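PDB 4PMQ: Tat-secreted protein Rv2525c from Mycobacterium tuberculosis, which may act as a peptidoglycan hydrolase with glycosidase activity and shows esterase activity toward p-nitrophenyl esters in vitro. Local coordinates for residues S3-I15 / I20-V32. Residues are numbered along the deposited sequence; the frame is centred on the assembly and turned at random. Where two conformers were deposited one is given.
Sequences SLGTLLDYAAGVI and IRAAGAVGAIRYV
Tyr10, just past the end of strand 6-9, meets Arg30 of the parallel strand 27-31. The ring lies across the bent arginine chain, its CE2 over one guanidinium face near the rim, 3.6 Å from Arg30 NE, with the two planes 25° apart. Turns at chi2 and chi3 (-67° and -69°) bend the chain back alongside the phenol, bringing the guanidinium face under CE2, while NE forms a salt bridge with Glu51. Ile15 CD1 sits over the centre of one tyrosine face, and Tyr10 OH lies 3.5 Å from Ala28 CB and close to Ile20 CD1. Strand 6-9, helix 17-22 and strand 27-31 form a beta-alpha-beta crossover, the connection by which a TIM barrel is built; this glycoside hydrolase-like domain belongs to the TIM-barrel clan. Leu8 N donates to Gly27 O (3.1 Å) and Ile29 N to Leu8 O (2.9 Å), keeping the strands paired. Beside Ala28, Leu8 shares the helix-side face and sets CG 3.7 Å from Ala25 CB. On the opposite face Leu7 crosses Ile29 at about a right angle, Leu7 CD1 lying 3.8 Å from Ile29 CG1, and Leu7 CD2 rests on the Gly27 backbone. Asp9 shares that face; water 2 links its OD1 to Tyr31 OH, and Asn195 and Gln179 hold OD2. Tartrate and glycerol, probably from the crystallisation liquor, also bond to Tyr31 OH, consistent with a pocket at the C-terminal end of strand 27-31.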
ATOM      1  N   SER A   3      -0.594 -17.994   5.453  1.00 25.76           N
ATOM      2  CA  SER A   3      -0.871 -16.675   6.028  1.00 24.74           C
ATOM      3  C   SER A   3      -0.842 -16.640   7.576  1.00 25.96           C
ATOM      4  O   SER A   3      -1.218 -17.613   8.241  1.00 24.74           O
ATOM      5  CB  SER A   3      -2.231 -16.172   5.563  1.00 28.64           C
ATOM      6  OG  SER A   3      -2.455 -14.878   6.094  1.00 29.24           O
ATOM      7  N   LEU A   4      -0.452 -15.464   8.120  1.00 20.16           N
ATOM      8  CA  LEU A   4      -0.368 -15.095   9.541  1.00 19.66           C
ATOM      9  C   LEU A   4      -1.592 -14.247   9.962  1.00 21.52           C
ATOM     10  O   LEU A   4      -1.645 -13.701  11.063  1.00 22.95           O
ATOM     11  CB  LEU A   4       0.913 -14.261   9.747  1.00 19.57           C
ATOM     12  CG  LEU A   4       2.274 -14.957   9.765  1.00 26.48           C
ATOM     13  CD1 LEU A   4       2.681 -15.452   8.404  1.00 28.90           C
ATOM     14  CD2 LEU A   4       3.347 -13.994  10.191  1.00 27.65           C
ATOM     15  N   GLY A   5      -2.538 -14.125   9.059  1.00 15.23           N
ATOM     16  CA  GLY A   5      -3.731 -13.314   9.244  1.00 12.76           C
ATOM     17  C   GLY A   5      -3.990 -12.513   7.988  1.00 13.65           C
ATOM     18  O   GLY A   5      -3.126 -12.424   7.103  1.00 12.30           O
ATOM     19  N   THR A   6      -5.182 -11.918   7.924  1.00  6.96           N
ATOM     20  CA  THR A   6      -5.694 -11.152   6.795  0.50  5.85           C
ATOM     21  C   THR A   6      -5.739  -9.672   7.112  1.00 10.31           C
ATOM     22  O   THR A   6      -6.189  -9.334   8.212  1.00 10.70           O
ATOM     23  CB  THR A   6      -7.129 -11.683   6.553  0.50  9.15           C
ATOM     24  OG1 THR A   6      -7.080 -13.054   6.135  0.50 13.12           O
ATOM     25  CG2 THR A   6      -7.946 -10.841   5.599  0.50  4.50           C
ATOM     26  N   LEU A   7      -5.401  -8.833   6.140  1.00  6.77           N
ATOM     27  CA  LEU A   7      -5.539  -7.391   6.154  1.00  5.84           C
ATOM     28  C   LEU A   7      -6.437  -7.001   5.011  1.00 11.37           C
ATOM     29  O   LEU A   7      -6.266  -7.515   3.901  1.00 11.34           O
ATOM     30  CB  LEU A   7      -4.208  -6.654   6.014  1.00  6.24           C
ATOM     31  CG  LEU A   7      -3.150  -6.959   7.076  1.00  8.93           C
ATOM     32  CD1 LEU A   7      -1.855  -6.248   6.735  1.00  9.08           C
ATOM     33  CD2 LEU A   7      -3.598  -6.540   8.492  1.00  7.74           C
ATOM     34  N   LEU A   8      -7.375  -6.077   5.257  1.00  6.13           N
ATOM     35  CA  LEU A   8      -8.249  -5.632   4.169  1.00  6.30           C
ATOM     36  C   LEU A   8      -7.770  -4.312   3.627  1.00  9.13           C
ATOM     37  O   LEU A   8      -7.298  -3.482   4.398  1.00  7.11           O
ATOM     38  CB  LEU A   8      -9.690  -5.470   4.689  1.00  6.78           C
ATOM     39  CG  LEU A   8     -10.334  -6.716   5.317  1.00 10.42           C
ATOM     40  CD1 LEU A   8     -11.753  -6.407   5.762  1.00 11.09           C
ATOM     41  CD2 LEU A   8     -10.278  -7.944   4.357  1.00  9.29           C
ATOM     42  N   ASP A   9      -7.965  -4.086   2.324  1.00  7.13           N
ATOM     43  CA  ASP A   9      -7.696  -2.766   1.754  1.00  7.13           C
ATOM     44  C   ASP A   9      -8.951  -2.311   0.999  1.00  9.82           C
ATOM     45  O   ASP A   9      -9.693  -3.140   0.471  1.00  9.71           O
ATOM     46  CB  ASP A   9      -6.424  -2.718   0.899  1.00  7.74           C
ATOM     47  CG  ASP A   9      -6.565  -3.388  -0.450  1.00 10.00           C
ATOM     48  OD1 ASP A   9      -7.175  -2.771  -1.353  1.00 11.12           O
ATOM     49  OD2 ASP A   9      -6.065  -4.516  -0.600  1.00 11.48           O
ATOM     50  N   TYR A  10      -9.218  -1.000   0.996  1.00  7.61           N
ATOM     51  CA  TYR A  10     -10.452  -0.464   0.407  1.00  8.09           C
ATOM     52  C   TYR A  10     -10.326   1.014   0.203  1.00 12.05           C
ATOM     53  O   TYR A  10      -9.705   1.686   1.032  1.00 11.90           O
ATOM     54  CB  TYR A  10     -11.663  -0.747   1.324  1.00  8.17           C
ATOM     55  CG  TYR A  10     -11.360  -0.641   2.806  1.00  8.72           C
ATOM     56  CD1 TYR A  10     -10.805  -1.713   3.502  1.00 10.29           C
ATOM     57  CD2 TYR A  10     -11.647   0.526   3.518  1.00  8.32           C
ATOM     58  CE1 TYR A  10     -10.527  -1.628   4.862  1.00  9.57           C
ATOM     59  CE2 TYR A  10     -11.399   0.613   4.895  1.00  8.27           C
ATOM     60  CZ  TYR A  10     -10.822  -0.466   5.554  1.00 11.61           C
ATOM     61  OH  TYR A  10     -10.538  -0.442   6.890  1.00 10.12           O
ATOM     62  N   ALA A  11     -10.931   1.517  -0.875  1.00 11.17           N
ATOM     63  CA  ALA A  11     -10.891   2.944  -1.203  1.00 11.51           C
ATOM     64  C   ALA A  11     -12.259   3.614  -1.125  1.00 11.90           C
ATOM     65  O   ALA A  11     -12.301   4.849  -1.012  1.00 11.77           O
ATOM     66  CB  ALA A  11     -10.343   3.122  -2.617  1.00 13.39           C
ATOM     67  N   ALA A  12     -13.371   2.849  -1.249  1.00 10.65           N
ATOM     68  CA  ALA A  12     -14.703   3.440  -1.402  1.00 11.69           C
ATOM     69  C   ALA A  12     -15.309   4.050  -0.144  1.00 16.14           C
ATOM     70  O   ALA A  12     -16.267   4.805  -0.252  1.00 15.68           O
ATOM     71  CB  ALA A  12     -15.684   2.430  -1.987  1.00 12.19           C
ATOM     72  N   GLY A  13     -14.763   3.748   1.025  1.00 12.02           N
ATOM     73  CA  GLY A  13     -15.342   4.269   2.254  1.00 11.95           C
ATOM     74  C   GLY A  13     -14.554   3.883   3.484  1.00 13.26           C
ATOM     75  O   GLY A  13     -13.513   3.223   3.393  1.00 11.78           O
ATOM     76  N   VAL A  14     -15.024   4.357   4.633  1.00  9.92           N
ATOM     77  CA  VAL A  14     -14.387   4.086   5.918  1.00  9.76           C
ATOM     78  C   VAL A  14     -15.216   3.026   6.612  1.00 13.22           C
ATOM     79  O   VAL A  14     -16.424   3.188   6.731  1.00 15.71           O
ATOM     80  CB  VAL A  14     -14.257   5.374   6.776  1.00 13.42           C
ATOM     81  CG1 VAL A  14     -13.692   5.063   8.156  1.00 12.17           C
ATOM     82  CG2 VAL A  14     -13.395   6.419   6.060  1.00 13.44           C
ATOM     83  N   ILE A  15     -14.579   1.967   7.098  1.00  8.63           N
ATOM     84  CA  ILE A  15     -15.347   0.912   7.755  1.00  7.44           C
ATOM     85  C   ILE A  15     -15.155   0.950   9.265  1.00 10.15           C
ATOM     86  O   ILE A  15     -14.006   0.973   9.713  1.00  9.93           O
ATOM     87  CB  ILE A  15     -14.958  -0.481   7.193  1.00  9.11           C
ATOM     88  CG1 ILE A  15     -15.195  -0.573   5.676  1.00  9.35           C
ATOM     89  CG2 ILE A  15     -15.673  -1.647   7.950  1.00  9.87           C
ATOM     90  CD1 ILE A  15     -14.426  -1.753   5.034  1.00 10.43           C
ATOM     91  N   ILE A  20     -14.507  -4.569  10.630  1.00  7.72           N
ATOM     92  CA  ILE A  20     -13.299  -5.200  10.079  1.00  7.48           C
ATOM     93  C   ILE A  20     -13.011  -6.449  10.919  1.00 10.30           C
ATOM     94  O   ILE A  20     -12.810  -7.530  10.379  1.00  9.95           O
ATOM     95  CB  ILE A  20     -12.106  -4.222  10.078  1.00  9.93           C
ATOM     96  CG1 ILE A  20     -12.377  -3.097   9.061  1.00 11.41           C
ATOM     97  CG2 ILE A  20     -10.758  -4.954   9.816  1.00  6.76           C
ATOM     98  CD1 ILE A  20     -11.784  -1.834   9.417  1.00 24.64           C
ATOM     99  N   ARG A  21     -13.024  -6.282  12.251  1.00  7.83           N
ATOM    100  CA  ARG A  21     -12.770  -7.375  13.165  1.00  8.00           C
ATOM    101  C   ARG A  21     -13.831  -8.489  12.987  1.00 10.43           C
ATOM    102  O   ARG A  21     -13.448  -9.654  12.841  1.00 10.22           O
ATOM    103  CB  ARG A  21     -12.740  -6.849  14.584  1.00  6.63           C
ATOM    104  CG  ARG A  21     -12.341  -7.884  15.632  1.00 13.77           C
ATOM    105  CD  ARG A  21     -12.261  -7.245  17.004  1.00 11.70           C
ATOM    106  NE  ARG A  21     -13.555  -6.721  17.440  1.00 13.92           N
ATOM    107  CZ  ARG A  21     -13.739  -5.964  18.522  1.00 32.06           C
ATOM    108  NH1 ARG A  21     -12.714  -5.662  19.315  1.00 21.61           N
ATOM    109  NH2 ARG A  21     -14.951  -5.519  18.828  1.00 19.56           N
ATOM    110  N   ALA A  22     -15.126  -8.120  12.855  1.00  8.04           N
ATOM    111  CA  ALA A  22     -16.210  -9.102  12.665  1.00  9.10           C
ATOM    112  C   ALA A  22     -16.048  -9.919  11.374  1.00 13.45           C
ATOM    113  O   ALA A  22     -16.480 -11.090  11.327  1.00 12.35           O
ATOM    114  CB  ALA A  22     -17.572  -8.404  12.670  1.00 10.52           C
ATOM    115  N   ALA A  23     -15.412  -9.315  10.343  1.00 10.76           N
ATOM    116  CA  ALA A  23     -15.178  -9.969   9.048  1.00 11.38           C
ATOM    117  C   ALA A  23     -14.001 -10.958   9.101  1.00 13.56           C
ATOM    118  O   ALA A  23     -13.727 -11.639   8.113  1.00 13.04           O
ATOM    119  CB  ALA A  23     -14.922  -8.914   7.978  1.00 11.50           C
ATOM    120  N   GLY A  24     -13.310 -11.034  10.236  1.00 10.09           N
ATOM    121  CA  GLY A  24     -12.224 -11.996  10.374  1.00 10.59           C
ATOM    122  C   GLY A  24     -10.844 -11.476  10.034  1.00 13.68           C
ATOM    123  O   GLY A  24      -9.885 -12.238  10.080  1.00 12.26           O
ATOM    124  N   ALA A  25     -10.721 -10.176   9.739  1.00  9.68           N
ATOM    125  CA  ALA A  25      -9.416  -9.596   9.446  1.00  9.45           C
ATOM    126  C   ALA A  25      -8.719  -9.153  10.727  1.00 12.05           C
ATOM    127  O   ALA A  25      -9.382  -8.818  11.710  1.00 12.20           O
ATOM    128  CB  ALA A  25      -9.565  -8.418   8.506  1.00  9.82           C
ATOM    129  N   VAL A  26      -7.383  -9.127  10.714  1.00  8.35           N
ATOM    130  CA  VAL A  26      -6.636  -8.671  11.896  1.00  8.29           C
ATOM    131  C   VAL A  26      -6.233  -7.179  11.754  1.00 11.45           C
ATOM    132  O   VAL A  26      -5.567  -6.631  12.642  1.00 10.31           O
ATOM    133  CB  VAL A  26      -5.405  -9.552  12.270  1.00 12.82           C
ATOM    134  CG1 VAL A  26      -5.815 -10.969  12.672  1.00 13.13           C
ATOM    135  CG2 VAL A  26      -4.360  -9.569  11.162  1.00 12.48           C
ATOM    136  N   GLY A  27      -6.622  -6.552  10.658  1.00  9.14           N
ATOM    137  CA  GLY A  27      -6.310  -5.151  10.428  1.00  6.43           C
ATOM    138  C   GLY A  27      -6.586  -4.694   9.019  1.00  8.62           C
ATOM    139  O   GLY A  27      -7.234  -5.401   8.239  1.00  7.46           O
ATOM    140  N   ALA A  28      -6.054  -3.510   8.667  1.00  5.26           N
ATOM    141  CA  ALA A  28      -6.316  -2.972   7.340  1.00  6.24           C
ATOM    142  C   ALA A  28      -5.089  -2.252   6.796  1.00  8.37           C
ATOM    143  O   ALA A  28      -4.296  -1.723   7.582  1.00  7.15           O
ATOM    144  CB  ALA A  28      -7.487  -2.004   7.404  1.00  7.70           C
ATOM    145  N   ILE A  29      -4.952  -2.221   5.465  1.00  5.87           N
ATOM    146  CA  ILE A  29      -3.904  -1.469   4.748  1.00  6.43           C
ATOM    147  C   ILE A  29      -4.653  -0.277   4.222  1.00 10.65           C
ATOM    148  O   ILE A  29      -5.596  -0.458   3.442  1.00  7.24           O
ATOM    149  CB  ILE A  29      -3.196  -2.273   3.603  1.00  8.78           C
ATOM    150  CG1 ILE A  29      -2.610  -3.612   4.109  1.00  8.54           C
ATOM    151  CG2 ILE A  29      -2.100  -1.390   2.981  1.00 11.87           C
ATOM    152  CD1 ILE A  29      -2.314  -4.603   3.051  1.00 10.52           C
ATOM    153  N   ARG A  30      -4.279   0.923   4.665  1.00  6.72           N
ATOM    154  CA  ARG A  30      -5.044   2.124   4.410  1.00  6.77           C
ATOM    155  C   ARG A  30      -4.253   3.216   3.693  1.00  8.30           C
ATOM    156  O   ARG A  30      -3.040   3.365   3.877  1.00  5.62           O
ATOM    157  CB  ARG A  30      -5.584   2.635   5.770  1.00  8.89           C
ATOM    158  CG  ARG A  30      -6.542   1.621   6.453  1.00 11.01           C
ATOM    159  CD  ARG A  30      -7.837   1.441   5.666  1.00 10.55           C
ATOM    160  NE  ARG A  30      -8.599   2.678   5.773  1.00  7.89           N
ATOM    161  CZ  ARG A  30      -8.795   3.550   4.788  1.00 13.48           C
ATOM    162  NH1 ARG A  30      -8.350   3.291   3.556  1.00  8.89           N
ATOM    163  NH2 ARG A  30      -9.445   4.689   5.025  1.00 10.61           N
ATOM    164  N   TYR A  31      -4.977   4.015   2.880  1.00  6.21           N
ATOM    165  CA  TYR A  31      -4.373   5.022   2.042  1.00  5.09           C
ATOM    166  C   TYR A  31      -3.955   6.272   2.766  1.00  8.37           C
ATOM    167  O   TYR A  31      -4.781   6.947   3.402  1.00  9.45           O
ATOM    168  CB  TYR A  31      -5.367   5.436   0.950  1.00  4.78           C
ATOM    169  CG  TYR A  31      -5.639   4.331  -0.029  1.00  6.11           C
ATOM    170  CD1 TYR A  31      -4.718   4.022  -1.031  1.00  6.90           C
ATOM    171  CD2 TYR A  31      -6.804   3.571   0.052  1.00  7.75           C
ATOM    172  CE1 TYR A  31      -4.967   3.019  -1.956  1.00  8.03           C
ATOM    173  CE2 TYR A  31      -7.061   2.550  -0.867  1.00  8.82           C
ATOM    174  CZ  TYR A  31      -6.139   2.287  -1.873  1.00 10.95           C
ATOM    175  OH  TYR A  31      -6.363   1.298  -2.802  1.00 14.61           O
ATOM    176  N   VAL A  32      -2.697   6.651   2.539  1.00  4.38           N
ATOM    177  CA  VAL A  32      -2.180   7.933   3.012  1.00  4.50           C
ATOM    178  C   VAL A  32      -2.028   8.830   1.757  1.00  8.53           C
ATOM    179  O   VAL A  32      -0.985   9.428   1.508  1.00  7.37           O
ATOM    180  CB  VAL A  32      -0.892   7.797   3.864  1.00  7.30           C
ATOM    181  CG1 VAL A  32      -1.211   7.125   5.203  1.00  7.42           C
ATOM    182  CG2 VAL A  32       0.225   7.035   3.124  1.00  6.11           C
TER
HETATM  183  O   HOH W   1      -7.153 -13.011   9.702  1.00 13.02           O
HETATM  184  O   HOH W   2      -8.253  -0.449  -2.254  1.00 14.35           O
HETATM  185  O   HOH W   3      -7.151   0.865   1.900  1.00 13.91           O